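Local coordinates for protein alpha,alpha-trehalose-phosphate synthase (UDP-forming) (Burkholderia multivorans, PDB 5UOF) that belongs to glycosyltransferase family 20 and has the GT-B fold, two Rossmann-like domains that face each other across a cleft, at residues Leu40-Gly45 and Gly68-Tyr72; Pro158-His164 and Tyr189-Gln195; Val271-Asp275 and Gln305-Thr310; Ala402-Thr406 and Arg444-Asn448. All blocks are in the same frame, centred on the assembly; numbering follows the deposited sequence. Where two conformers were deposited one is given.

In the fold
The four contacts follow one another along the chain, each closing before the next opens, so none nests in or crosses another. Contact 1 closes a loop made largely of strands and ties the end of helix 32-43 to the start of strand 70-77. Contact 2 closes a loop with helices 170-173 and 179-186 and pairs neighbouring strands deeper in the same sheet; its centre is about 21 Å from that of contact 1. In the second sheet, contact 3 joins the ends of strands 266-271 and 301-306, on the other side of the chain's centre from contact 2. Contact 4 ties the loop after strand 392-396 to helix 431-447, its nearest atoms about 6 Å from contact 2.

Contact 1. Residues Leu40-Gly45 and Gly68-Tyr72; sequences LQETGG and GNVTY. With EDO (1,2-ethanediol), chain Q.
Asn69 reaches across with its amide to the last turn of helix 32-43, where ND2 donates to Gln41 O at 2.8 Å with an N-H...O angle of 154°. The N-H lies in the carbonyl plane, and Gln41 O lies close to the amide plane of Asn69. This carbonyl belongs to a Schellman motif that ends the helix: Gly44 has positive phi, Gly45 N bonds back to Leu40 O at 3.0 Å, and Gly44 N makes only a weak bond to Gln41 O. The Asn69 amide thus gives that carbonyl a much closer donor than its own turn does. With CG anti to the backbone N (chi1 -157°), the Asn69 side chain extends over Gly44, whose CA makes a C-H...O contact of 3.1 Å with the backbone O of Asn69.

Beyond the turn, Thr71 N donates to Gly45 O at 3.0 Å, nearly straight at 176°. It is an early link between strand 70-77 and the chain entering strand 46-48, and Thr71 and Trp47 continue the parallel pairing by backbone bonds. On the helix, a 1,2-ethanediol, probably from the crystallisation liquor, donates to Glu42 OE1.

Packing centres on Val70. Its CG2 branch rests on the helix backbone 3.6 Å from Gln41 N, and also meets Gln41 CG and Leu40 CB. The other branch, CG1, sits 3.8 Å above the Tyr72 ring plane, displaced toward the rim.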
loop_
_atom_site.group_PDB
_atom_site.type_symbol
_atom_site.label_atom_id
_atom_site.label_comp_id
_atom_site.label_asym_id
_atom_site.label_seq_id
_atom_site.Cartn_x
_atom_site.Cartn_y
_atom_site.Cartn_z
ATOM N N LEU A 40 -13.759 28.155 19.508
ATOM C CA LEU A 40 -14.311 29.298 18.777
ATOM C C LEU A 40 -15.018 30.262 19.721
ATOM O O LEU A 40 -14.853 31.485 19.615
ATOM C CB LEU A 40 -15.267 28.828 17.683
ATOM C CG LEU A 40 -14.622 28.115 16.489
ATOM C CD1 LEU A 40 -15.692 27.464 15.636
ATOM C CD2 LEU A 40 -13.791 29.094 15.659
ATOM N N GLN A 41 -15.816 29.724 20.654
ATOM C CA GLN A 41 -16.530 30.578 21.602
ATOM C C GLN A 41 -15.560 31.340 22.493
ATOM O O GLN A 41 -15.744 32.533 22.754
ATOM C CB GLN A 41 -17.478 29.741 22.458
ATOM C CG GLN A 41 -18.714 29.224 21.752
ATOM C CD GLN A 41 -19.467 28.203 22.599
ATOM O OE1 GLN A 41 -20.601 27.832 22.291
ATOM N NE2 GLN A 41 -18.831 27.745 23.675
ATOM N N GLU A 42 -14.521 30.657 22.973
ATOM C CA GLU A 42 -13.577 31.266 23.903
ATOM C C GLU A 42 -12.798 32.407 23.252
ATOM O O GLU A 42 -12.531 33.430 23.899
ATOM C CB GLU A 42 -12.634 30.187 24.426
ATOM C CG GLU A 42 -11.485 30.663 25.274
ATOM C CD GLU A 42 -10.557 29.518 25.641
ATOM O OE1 GLU A 42 -10.952 28.350 25.435
ATOM O OE2 GLU A 42 -9.435 29.778 26.125
ATOM N N THR A 43 -12.430 32.252 21.975
ATOM C CA THR A 43 -11.609 33.231 21.265
ATOM C C THR A 43 -12.413 34.220 20.430
ATOM O O THR A 43 -11.810 35.081 19.784
ATOM C CB THR A 43 -10.598 32.522 20.353
ATOM O OG1 THR A 43 -11.293 31.855 19.290
ATOM C CG2 THR A 43 -9.783 31.506 21.144
ATOM N N GLY A 44 -13.740 34.117 20.408
ATOM C CA GLY A 44 -14.528 34.971 19.537
ATOM C C GLY A 44 -14.131 34.803 18.083
ATOM O O GLY A 44 -13.946 35.784 17.350
ATOM N N GLY A 45 -13.988 33.550 17.659
ATOM C CA GLY A 45 -13.389 33.232 16.380
ATOM C C GLY A 45 -14.377 33.173 15.232
ATOM O O GLY A 45 -15.525 33.610 15.320
ATOM N N GLY A 68 -23.943 34.264 19.100
ATOM C CA GLY A 68 -23.218 34.524 20.326
ATOM C C GLY A 68 -21.900 35.200 20.011
ATOM O O GLY A 68 -21.857 36.278 19.413
ATOM N N ASN A 69 -20.804 34.546 20.380
ATOM C CA ASN A 69 -19.467 35.098 20.240
ATOM C C ASN A 69 -18.740 34.584 19.002
ATOM O O ASN A 69 -17.583 34.950 18.774
ATOM C CB ASN A 69 -18.649 34.771 21.491
ATOM C CG ASN A 69 -17.489 35.722 21.698
ATOM O OD1 ASN A 69 -17.540 36.884 21.294
ATOM N ND2 ASN A 69 -16.436 35.231 22.349
ATOM N N VAL A 70 -19.386 33.757 18.196
ATOM C CA VAL A 70 -18.748 33.091 17.071
ATOM C C VAL A 70 -19.313 33.659 15.782
ATOM O O VAL A 70 -20.521 33.892 15.669
ATOM C CB VAL A 70 -18.951 31.564 17.142
ATOM C CG1 VAL A 70 -18.280 30.875 15.968
ATOM C CG2 VAL A 70 -18.411 31.030 18.448
ATOM N N THR A 71 -18.433 33.885 14.810
ATOM C CA THR A 71 -18.830 34.327 13.482
ATOM C C THR A 71 -18.759 33.150 12.521
ATOM O O THR A 71 -17.787 32.385 12.532
ATOM C CB THR A 71 -17.941 35.475 12.996
ATOM O OG1 THR A 71 -18.021 36.558 13.930
ATOM C CG2 THR A 71 -18.391 35.962 11.632
ATOM N N TYR A 72 -19.798 32.992 11.710
ATOM C CA TYR A 72 -19.830 31.977 10.666
ATOM C C TYR A 72 -19.732 32.689 9.323
ATOM O O TYR A 72 -20.612 33.485 8.974
ATOM C CB TYR A 72 -21.098 31.131 10.767
ATOM C CG TYR A 72 -21.253 30.468 12.125
ATOM C CD1 TYR A 72 -20.713 29.210 12.369
ATOM C CD2 TYR A 72 -21.915 31.110 13.165
ATOM C CE1 TYR A 72 -20.842 28.600 13.601
ATOM C CE2 TYR A 72 -22.043 30.506 14.406
ATOM C CZ TYR A 72 -21.504 29.251 14.616
ATOM O OH TYR A 72 -21.628 28.640 15.845
HETATM C C1 EDO Q . -8.448 26.584 24.255
HETATM O O1 EDO Q . -7.634 25.520 24.762
HETATM C C2 EDO Q . -9.644 26.015 23.505
HETATM O O2 EDO Q . -10.751 25.776 24.389
#

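Contact 2. Residues Pro158-His164 and Tyr189-Gln195; sequences PIGFFLH and YDVTGFQ
Ile159 and Asp190 open a run of backbone hydrogen bonds between two parallel strands, 159-162 and 191-194. Ile159 O accepts Asp190 N at 2.8 Å and, more weakly, Val191 N. Phe161 bonds through both backbone N and O, N to Val191 O and O from Gly193 N at 2.7 Å, and Leu163 N continues to Gly193 O.

Side-chain polar bonds close the two ends. Asp190 OD2 takes Ile159 N at 2.9 Å through its anti lone pair, while salt bridges to Arg151 and Arg226 hold the carboxylate from outside. At the far end the Gln195 chain bends at chi2 (-85°), which brings NE2 to His164 O at 3.1 Å; its OE1 accepts Ile235 N.

Aromatic packing differs on the two faces. On one, Phe161 CB sits almost exactly over the centre of the Tyr189 ring, 3.3 Å from its centroid, a CH-pi contact; the two rings themselves are inclined by 33°. Tyr189 OH bonds to Leu144 O. On the other face, Phe162 CD1 comes 3.6 Å from Gly193 C, over a position without a side chain, and Gln195 OE1 meets the Phe162 ring at its edge, near CZ.

Parallel neighbours joined through intervening helices form a beta-alpha-beta crossover, here in the core of the N-terminal Rossmann-like domain of a GT-B protein.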
loop_
_atom_site.group_PDB
_atom_site.type_symbol
_atom_site.label_atom_id
_atom_site.label_comp_id
_atom_site.label_asym_id
_atom_site.label_seq_id
_atom_site.Cartn_x
_atom_site.Cartn_y
_atom_site.Cartn_z
ATOM N N PRO A 158 -0.026 32.204 12.007
ATOM C CA PRO A 158 0.111 30.781 12.340
ATOM C C PRO A 158 -1.008 29.998 11.673
ATOM O O PRO A 158 -2.182 30.354 11.786
ATOM C CB PRO A 158 -0.018 30.756 13.869
ATOM C CG PRO A 158 0.271 32.178 14.306
ATOM C CD PRO A 158 -0.273 33.024 13.206
ATOM N N ILE A 159 -0.642 28.933 10.956
ATOM C CA ILE A 159 -1.629 28.077 10.313
ATOM C C ILE A 159 -1.320 26.642 10.691
ATOM O O ILE A 159 -0.177 26.201 10.564
ATOM C CB ILE A 159 -1.633 28.213 8.779
ATOM C CG1 ILE A 159 -1.597 29.686 8.354
ATOM C CG2 ILE A 159 -2.873 27.541 8.209
ATOM C CD1 ILE A 159 -1.506 29.871 6.834
ATOM N N GLY A 160 -2.337 25.917 11.138
ATOM C CA GLY A 160 -2.195 24.510 11.453
ATOM C C GLY A 160 -3.080 23.660 10.564
ATOM O O GLY A 160 -4.135 24.100 10.104
ATOM N N PHE A 161 -2.645 22.423 10.339
ATOM C CA PHE A 161 -3.398 21.449 9.563
ATOM C C PHE A 161 -3.617 20.233 10.439
ATOM O O PHE A 161 -2.712 19.828 11.171
ATOM C CB PHE A 161 -2.625 21.036 8.282
ATOM C CG PHE A 161 -3.372 20.069 7.389
ATOM C CD1 PHE A 161 -4.513 20.472 6.699
ATOM C CD2 PHE A 161 -2.907 18.768 7.204
ATOM C CE1 PHE A 161 -5.194 19.587 5.867
ATOM C CE2 PHE A 161 -3.586 17.879 6.369
ATOM C CZ PHE A 161 -4.725 18.286 5.705
ATOM N N PHE A 162 -4.818 19.659 10.387
ATOM C CA PHE A 162 -5.046 18.352 10.996
ATOM C C PHE A 162 -5.632 17.411 9.957
ATOM O O PHE A 162 -6.686 17.693 9.375
ATOM C CB PHE A 162 -5.959 18.413 12.225
ATOM C CG PHE A 162 -6.045 17.084 12.931
ATOM C CD1 PHE A 162 -5.010 16.680 13.754
ATOM C CD2 PHE A 162 -7.101 16.203 12.698
ATOM C CE1 PHE A 162 -5.037 15.433 14.367
ATOM C CE2 PHE A 162 -7.144 14.967 13.328
ATOM C CZ PHE A 162 -6.109 14.579 14.160
ATOM N N LEU A 163 -4.946 16.294 9.731
ATOM C CA LEU A 163 -5.402 15.256 8.818
ATOM C C LEU A 163 -6.225 14.233 9.594
ATOM O O LEU A 163 -5.716 13.596 10.521
ATOM C CB LEU A 163 -4.205 14.580 8.153
ATOM C CG LEU A 163 -4.559 13.610 7.027
ATOM C CD1 LEU A 163 -5.126 14.399 5.818
ATOM C CD2 LEU A 163 -3.307 12.818 6.638
ATOM N N HIS A 164 -7.495 14.075 9.221
ATOM C CA HIS A 164 -8.364 13.145 9.932
ATOM C C HIS A 164 -8.244 11.709 9.434
ATOM O O HIS A 164 -8.620 10.781 10.158
ATOM C CB HIS A 164 -9.819 13.597 9.827
ATOM C CG HIS A 164 -10.094 14.897 10.513
ATOM N ND1 HIS A 164 -10.921 14.991 11.613
ATOM C CD2 HIS A 164 -9.641 16.148 10.271
ATOM C CE1 HIS A 164 -10.967 16.250 12.014
ATOM N NE2 HIS A 164 -10.209 16.975 11.211
ATOM N N TYR A 189 2.209 24.772 6.410
ATOM C CA TYR A 189 1.658 24.901 7.753
ATOM C C TYR A 189 2.764 25.048 8.792
ATOM O O TYR A 189 3.840 24.459 8.670
ATOM C CB TYR A 189 0.797 23.674 8.097
ATOM C CG TYR A 189 -0.413 23.547 7.205
ATOM C CD1 TYR A 189 -1.573 24.265 7.482
ATOM C CD2 TYR A 189 -0.395 22.722 6.070
ATOM C CE1 TYR A 189 -2.690 24.175 6.668
ATOM C CE2 TYR A 189 -1.506 22.634 5.237
ATOM C CZ TYR A 189 -2.647 23.373 5.538
ATOM O OH TYR A 189 -3.759 23.311 4.725
ATOM N N ASP A 190 2.488 25.847 9.832
ATOM C CA ASP A 190 3.385 25.879 10.982
ATOM C C ASP A 190 3.223 24.648 11.855
ATOM O O ASP A 190 4.177 24.239 12.525
ATOM C CB ASP A 190 3.137 27.132 11.815
ATOM C CG ASP A 190 3.281 28.377 11.001
ATOM O OD1 ASP A 190 4.424 28.684 10.604
ATOM O OD2 ASP A 190 2.245 29.007 10.715
ATOM N N VAL A 191 2.029 24.060 11.864
ATOM C CA VAL A 191 1.747 22.833 12.598
ATOM C C VAL A 191 1.019 21.879 11.662
ATOM O O VAL A 191 0.005 22.248 11.053
ATOM C CB VAL A 191 0.897 23.093 13.858
ATOM C CG1 VAL A 191 0.672 21.783 14.629
ATOM C CG2 VAL A 191 1.542 24.163 14.762
ATOM N N THR A 192 1.542 20.664 11.530
ATOM C CA THR A 192 0.914 19.610 10.741
ATOM C C THR A 192 0.607 18.453 11.682
ATOM O O THR A 192 1.526 17.777 12.157
ATOM C CB THR A 192 1.824 19.186 9.589
ATOM O OG1 THR A 192 2.121 20.335 8.784
ATOM C CG2 THR A 192 1.145 18.156 8.728
ATOM N N GLY A 193 -0.675 18.238 11.958
ATOM C CA GLY A 193 -1.107 17.257 12.937
ATOM C C GLY A 193 -1.732 16.047 12.280
ATOM O O GLY A 193 -2.390 16.157 11.240
ATOM N N PHE A 194 -1.520 14.893 12.909
ATOM C CA PHE A 194 -1.977 13.603 12.424
ATOM C C PHE A 194 -2.720 12.861 13.528
ATOM O O PHE A 194 -2.622 13.195 14.710
ATOM C CB PHE A 194 -0.798 12.749 11.940
ATOM C CG PHE A 194 -0.028 13.380 10.816
ATOM C CD1 PHE A 194 -0.412 13.170 9.509
ATOM C CD2 PHE A 194 1.061 14.196 11.081
ATOM C CE1 PHE A 194 0.283 13.765 8.464
ATOM C CE2 PHE A 194 1.763 14.790 10.050
ATOM C CZ PHE A 194 1.373 14.562 8.738
ATOM N N GLN A 195 -3.438 11.809 13.131
ATOM C CA GLN A 195 -4.171 11.020 14.119
ATOM C C GLN A 195 -3.225 10.228 15.019
ATOM O O GLN A 195 -3.407 10.197 16.243
ATOM C CB GLN A 195 -5.169 10.086 13.425
ATOM C CG GLN A 195 -6.359 10.831 12.761
ATOM C CD GLN A 195 -7.513 11.139 13.726
ATOM O OE1 GLN A 195 -7.334 11.210 14.949
ATOM N NE2 GLN A 195 -8.710 11.303 13.169
HETATM O O HOH W 1 -3.710 11.571 10.327
#

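Contact 3. Residues Val271-Asp275 and Gln305-Thr310; sequences VDRLD and QIAPPT
Val271 and Ile306 stand side by side on one face of the sheet and point the same way, with Val271 CG2 4.2 Å from Ile306 CB. Asp272 and Gln305 instead cross at about a right angle, carboxylate and amide planes 55° apart. The Gln305 chain starts with CG anti to the backbone N and bends at chi2 (73°), turning the amide across toward the neighbouring strand, close to the carbonyl of the next residue. There NE2 donates almost straight to Asp272 OD1 at 3.1 Å, on the anti side and somewhat out of the carboxylate plane. The same nitrogen bonds to Ile306 O from above its carbonyl plane, and Ile306 O also accepts Asp272 N at 3.0 Å, so this oxygen has two donors. Arg283 forms a salt bridge with Asp272 OD2, while Ser270 OG bonds to Gln305 OE1; both polar groups are thereby fixed from outside.

These are the C-terminal ends of two inner strands of the parallel sheet in the second Rossmann-like domain, where strands 266-271 and 301-306, joined through helix 280-293 in a beta-alpha-beta unit, run out into loops.

Past the strands, Leu274 brings CD2 to 3.5 Å from Ala307 CB. Arg273 lies roughly perpendicular to Thr310, with NH2 3.7 Å from OG1 and no hydrogen bond; Arg273 NH1 turns to a salt bridge with Asp275 OD2 at 2.8 Å. One water accepts from Leu274 N, donates to Pro308 O and bonds to Thr310 OG1.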
loop_
_atom_site.group_PDB
_atom_site.type_symbol
_atom_site.label_atom_id
_atom_site.label_comp_id
_atom_site.label_asym_id
_atom_site.label_seq_id
_atom_site.Cartn_x
_atom_site.Cartn_y
_atom_site.Cartn_z
ATOM N N VAL A 271 -21.473 -0.450 12.828
ATOM C CA VAL A 271 -22.012 0.785 12.258
ATOM C C VAL A 271 -20.931 1.379 11.366
ATOM O O VAL A 271 -19.850 1.726 11.855
ATOM C CB VAL A 271 -22.431 1.810 13.330
ATOM C CG1 VAL A 271 -23.006 3.041 12.678
ATOM C CG2 VAL A 271 -23.461 1.220 14.301
ATOM N N ASP A 272 -21.203 1.460 10.063
ATOM C CA ASP A 272 -20.205 1.922 9.097
ATOM C C ASP A 272 -20.878 2.633 7.941
ATOM O O ASP A 272 -21.874 2.146 7.411
ATOM C CB ASP A 272 -19.400 0.763 8.484
ATOM C CG ASP A 272 -18.692 -0.093 9.508
ATOM O OD1 ASP A 272 -19.366 -0.852 10.245
ATOM O OD2 ASP A 272 -17.443 -0.053 9.536
ATOM N N ARG A 273 -20.305 3.757 7.515
ATOM C CA ARG A 273 -20.643 4.250 6.193
ATOM C C ARG A 273 -20.085 3.293 5.140
ATOM O O ARG A 273 -19.141 2.538 5.384
ATOM C CB ARG A 273 -20.105 5.666 5.988
ATOM C CG ARG A 273 -18.611 5.741 5.782
ATOM C CD ARG A 273 -18.139 7.183 5.653
ATOM N NE ARG A 273 -18.763 7.872 4.528
ATOM C CZ ARG A 273 -18.248 7.922 3.303
ATOM N NH1 ARG A 273 -17.098 7.315 3.044
ATOM N NH2 ARG A 273 -18.879 8.578 2.337
ATOM N N LEU A 274 -20.697 3.299 3.964
ATOM C CA LEU A 274 -20.287 2.376 2.908
ATOM C C LEU A 274 -19.138 3.004 2.129
ATOM O O LEU A 274 -19.353 3.903 1.313
ATOM C CB LEU A 274 -21.456 2.048 1.987
ATOM C CG LEU A 274 -22.679 1.387 2.629
ATOM C CD1 LEU A 274 -23.629 0.882 1.536
ATOM C CD2 LEU A 274 -22.284 0.243 3.570
ATOM N N ASP A 275 -17.916 2.540 2.374
ATOM C CA ASP A 275 -16.815 2.852 1.472
ATOM C C ASP A 275 -15.851 1.674 1.485
ATOM O O ASP A 275 -15.982 0.745 2.290
ATOM C CB ASP A 275 -16.120 4.190 1.815
ATOM C CG ASP A 275 -15.441 4.184 3.169
ATOM O OD1 ASP A 275 -14.589 3.314 3.420
ATOM O OD2 ASP A 275 -15.738 5.084 3.988
ATOM N N GLN A 305 -25.953 -4.694 11.340
ATOM C CA GLN A 305 -25.079 -3.785 10.598
ATOM C C GLN A 305 -25.902 -2.581 10.170
ATOM O O GLN A 305 -26.842 -2.715 9.379
ATOM C CB GLN A 305 -24.464 -4.469 9.377
ATOM C CG GLN A 305 -23.659 -3.506 8.491
ATOM C CD GLN A 305 -22.352 -3.105 9.128
ATOM O OE1 GLN A 305 -21.528 -3.961 9.441
ATOM N NE2 GLN A 305 -22.154 -1.799 9.335
ATOM N N ILE A 306 -25.553 -1.411 10.697
ATOM C CA ILE A 306 -26.184 -0.160 10.317
ATOM C C ILE A 306 -25.225 0.561 9.387
ATOM O O ILE A 306 -24.021 0.626 9.657
ATOM C CB ILE A 306 -26.524 0.691 11.551
ATOM C CG1 ILE A 306 -27.609 -0.017 12.371
ATOM C CG2 ILE A 306 -26.976 2.106 11.140
ATOM C CD1 ILE A 306 -27.768 0.532 13.774
ATOM N N ALA A 307 -25.752 1.064 8.278
ATOM C CA ALA A 307 -24.964 1.802 7.292
ATOM C C ALA A 307 -25.731 3.073 6.963
ATOM O O ALA A 307 -26.670 3.044 6.148
ATOM C CB ALA A 307 -24.697 0.972 6.041
ATOM N N PRO A 308 -25.400 4.185 7.605
ATOM C CA PRO A 308 -26.054 5.448 7.287
ATOM C C PRO A 308 -25.859 5.772 5.819
ATOM O O PRO A 308 -24.721 5.778 5.334
ATOM C CB PRO A 308 -25.329 6.463 8.187
ATOM C CG PRO A 308 -24.678 5.634 9.265
ATOM C CD PRO A 308 -24.353 4.325 8.631
ATOM N N PRO A 309 -26.937 5.994 5.072
ATOM C CA PRO A 309 -26.795 6.222 3.628
ATOM C C PRO A 309 -25.941 7.449 3.330
ATOM O O PRO A 309 -26.028 8.473 4.011
ATOM C CB PRO A 309 -28.240 6.417 3.158
ATOM C CG PRO A 309 -29.070 5.710 4.191
ATOM C CD PRO A 309 -28.350 5.945 5.487
ATOM N N THR A 310 -25.078 7.315 2.318
ATOM C CA THR A 310 -24.270 8.415 1.785
ATOM C C THR A 310 -24.353 8.337 0.260
ATOM O O THR A 310 -23.372 8.007 -0.411
ATOM C CB THR A 310 -22.812 8.347 2.263
ATOM O OG1 THR A 310 -22.249 7.078 1.908
ATOM C CG2 THR A 310 -22.710 8.549 3.772
HETATM O O HOH W 2 -22.965 4.987 3.546
HETATM O O HOH W 3 -20.423 6.153 0.572
#

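Contact 4. Residues Ala402-Thr406 and Arg444-Asn448; sequences AAELT and RLRAN. With EDO (1,2-ethanediol), chain G.
Ala403 meets Arg444 through water: its carbonyl oxygen accepts from two waters, one of which takes Arg444 NH2 and the other NH1. Both waters lie in the guanidinium plane, at its edge. Glu404, the next residue, uses backbone and side chain differently. Its O sits 3.5 Å above the guanidinium plane, offset toward the rim, and also 3.4 Å from Arg444 CG, because bends at chi2 and chi3 fold the arginine over this carbonyl. Glu404 was modelled in two conformers; in one of them OE2 accepts Asn448 ND2 at 2.7 Å with an angle of 162°, met on the syn side and 28° out of the carboxylate plane, and OE1 forms a salt bridge with Lys379. In that conformer Arg444 NH2 stays 5.0 Å from Glu404 OE2, and a water spans the gap. Asn448 ND2 also donates to Pro234 O, and a 1,2-ethanediol donates to Arg446 O. Leu405, centre of an inverse gamma turn, touches Leu445 methyl to methyl, CD2 to CD2 at 3.8 Å. Thr406 follows with OG1 bonded to Glu440 OE2 and linked to Arg444 NH1 by another water, also in the guanidinium plane.

Loop 402-406, between strands 392-396 and 409-411 of the second Rossmann-like domain, packs against the C-terminal end of helix 431-447, peripheral packing beside the parallel sheet. Leu405 rests on Leu393 and Leu395 of the first strand and on Ala378 of helix 376-384, while Leu445 packs on Val382 of that helix and on Pro239 at the start of helix 239-248.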
loop_
_atom_site.group_PDB
_atom_site.type_symbol
_atom_site.label_atom_id
_atom_site.label_comp_id
_atom_site.label_asym_id
_atom_site.label_seq_id
_atom_site.Cartn_x
_atom_site.Cartn_y
_atom_site.Cartn_z
ATOM N N ALA A 402 -6.785 1.605 17.467
ATOM C CA ALA A 402 -6.117 0.425 18.013
ATOM C C ALA A 402 -4.865 0.774 18.808
ATOM O O ALA A 402 -4.464 -0.001 19.683
ATOM C CB ALA A 402 -5.751 -0.546 16.882
ATOM N N ALA A 403 -4.243 1.922 18.538
ATOM C CA ALA A 403 -3.076 2.323 19.309
ATOM C C ALA A 403 -3.438 2.679 20.742
ATOM O O ALA A 403 -2.567 2.667 21.615
ATOM C CB ALA A 403 -2.397 3.518 18.630
ATOM N N GLU A 404 -4.701 2.985 20.998
ATOM C CA GLU A 404 -5.177 3.395 22.317
ATOM C C GLU A 404 -6.006 2.333 23.011
ATOM O O GLU A 404 -5.837 2.107 24.217
ATOM C CB GLU A 404 -6.021 4.673 22.199
ATOM C CG GLU A 404 -5.251 5.894 21.735
ATOM C CD GLU A 404 -6.156 7.090 21.476
ATOM O OE1 GLU A 404 -6.640 7.250 20.329
ATOM O OE2 GLU A 404 -6.389 7.863 22.435
ATOM N N LEU A 405 -6.907 1.681 22.279
ATOM C CA LEU A 405 -7.866 0.748 22.871
ATOM C C LEU A 405 -7.227 -0.633 23.007
ATOM O O LEU A 405 -7.590 -1.605 22.343
ATOM C CB LEU A 405 -9.144 0.715 22.044
ATOM C CG LEU A 405 -9.838 2.089 21.932
ATOM C CD1 LEU A 405 -11.103 1.999 21.089
ATOM C CD2 LEU A 405 -10.150 2.687 23.315
ATOM N N THR A 406 -6.253 -0.698 23.917
ATOM C CA THR A 406 -5.477 -1.918 24.097
ATOM C C THR A 406 -6.287 -3.042 24.726
ATOM O O THR A 406 -5.833 -4.194 24.701
ATOM C CB THR A 406 -4.241 -1.623 24.949
ATOM O OG1 THR A 406 -4.643 -1.025 26.186
ATOM C CG2 THR A 406 -3.300 -0.666 24.201
ATOM N N ARG A 444 -8.200 4.872 29.065
ATOM C CA ARG A 444 -7.558 5.553 27.943
ATOM C C ARG A 444 -8.476 6.613 27.340
ATOM O O ARG A 444 -8.025 7.716 26.997
ATOM C CB ARG A 444 -7.138 4.532 26.878
ATOM C CG ARG A 444 -6.062 3.529 27.327
ATOM C CD ARG A 444 -4.743 4.210 27.718
ATOM N NE ARG A 444 -4.152 4.987 26.628
ATOM C CZ ARG A 444 -3.263 4.520 25.753
ATOM N NH1 ARG A 444 -2.852 3.258 25.818
ATOM N NH2 ARG A 444 -2.786 5.323 24.803
ATOM N N LEU A 445 -9.768 6.302 27.196
ATOM C CA LEU A 445 -10.689 7.301 26.649
ATOM C C LEU A 445 -10.761 8.523 27.546
ATOM O O LEU A 445 -10.853 9.656 27.063
ATOM C CB LEU A 445 -12.088 6.718 26.470
ATOM C CG LEU A 445 -12.225 5.570 25.470
ATOM C CD1 LEU A 445 -13.653 5.053 25.453
ATOM C CD2 LEU A 445 -11.820 6.051 24.075
ATOM N N ARG A 446 -10.737 8.309 28.866
ATOM C CA ARG A 446 -10.862 9.436 29.782
ATOM C C ARG A 446 -9.598 10.281 29.826
ATOM O O ARG A 446 -9.670 11.476 30.139
ATOM C CB ARG A 446 -11.209 8.935 31.177
ATOM C CG ARG A 446 -12.651 8.470 31.311
ATOM C CD ARG A 446 -12.905 7.933 32.715
ATOM N NE ARG A 446 -14.324 7.713 32.957
ATOM C CZ ARG A 446 -14.808 6.800 33.797
ATOM N NH1 ARG A 446 -13.985 6.001 34.472
ATOM N NH2 ARG A 446 -16.119 6.678 33.952
ATOM N N ALA A 447 -8.443 9.684 29.544
ATOM C CA ALA A 447 -7.178 10.408 29.573
ATOM C C ALA A 447 -6.879 11.113 28.263
ATOM O O ALA A 447 -5.963 11.937 28.216
ATOM C CB ALA A 447 -6.024 9.467 29.915
ATOM N N ASN A 448 -7.621 10.803 27.206
ATOM C CA ASN A 448 -7.495 11.491 25.925
ATOM C C ASN A 448 -8.899 11.797 25.409
ATOM O O ASN A 448 -9.309 11.352 24.336
ATOM C CB ASN A 448 -6.708 10.654 24.915
ATOM C CG ASN A 448 -6.586 11.345 23.584
ATOM O OD1 ASN A 448 -6.487 12.571 23.537
ATOM N ND2 ASN A 448 -6.641 10.578 22.490
HETATM C C1 EDO G . -8.618 15.810 29.847
HETATM O O1 EDO G . -10.037 15.845 30.065
HETATM C C2 EDO G . -8.132 14.363 29.781
HETATM O O2 EDO G . -8.849 13.637 28.769
HETATM O O HOH W 4 -1.251 5.256 22.327
HETATM O O HOH W 5 -0.762 2.173 24.320
HETATM O O HOH W 6 -9.538 8.966 22.998
HETATM O O HOH W 7 -4.193 8.140 23.973
HETATM O O HOH W 8 -3.478 1.035 27.523
#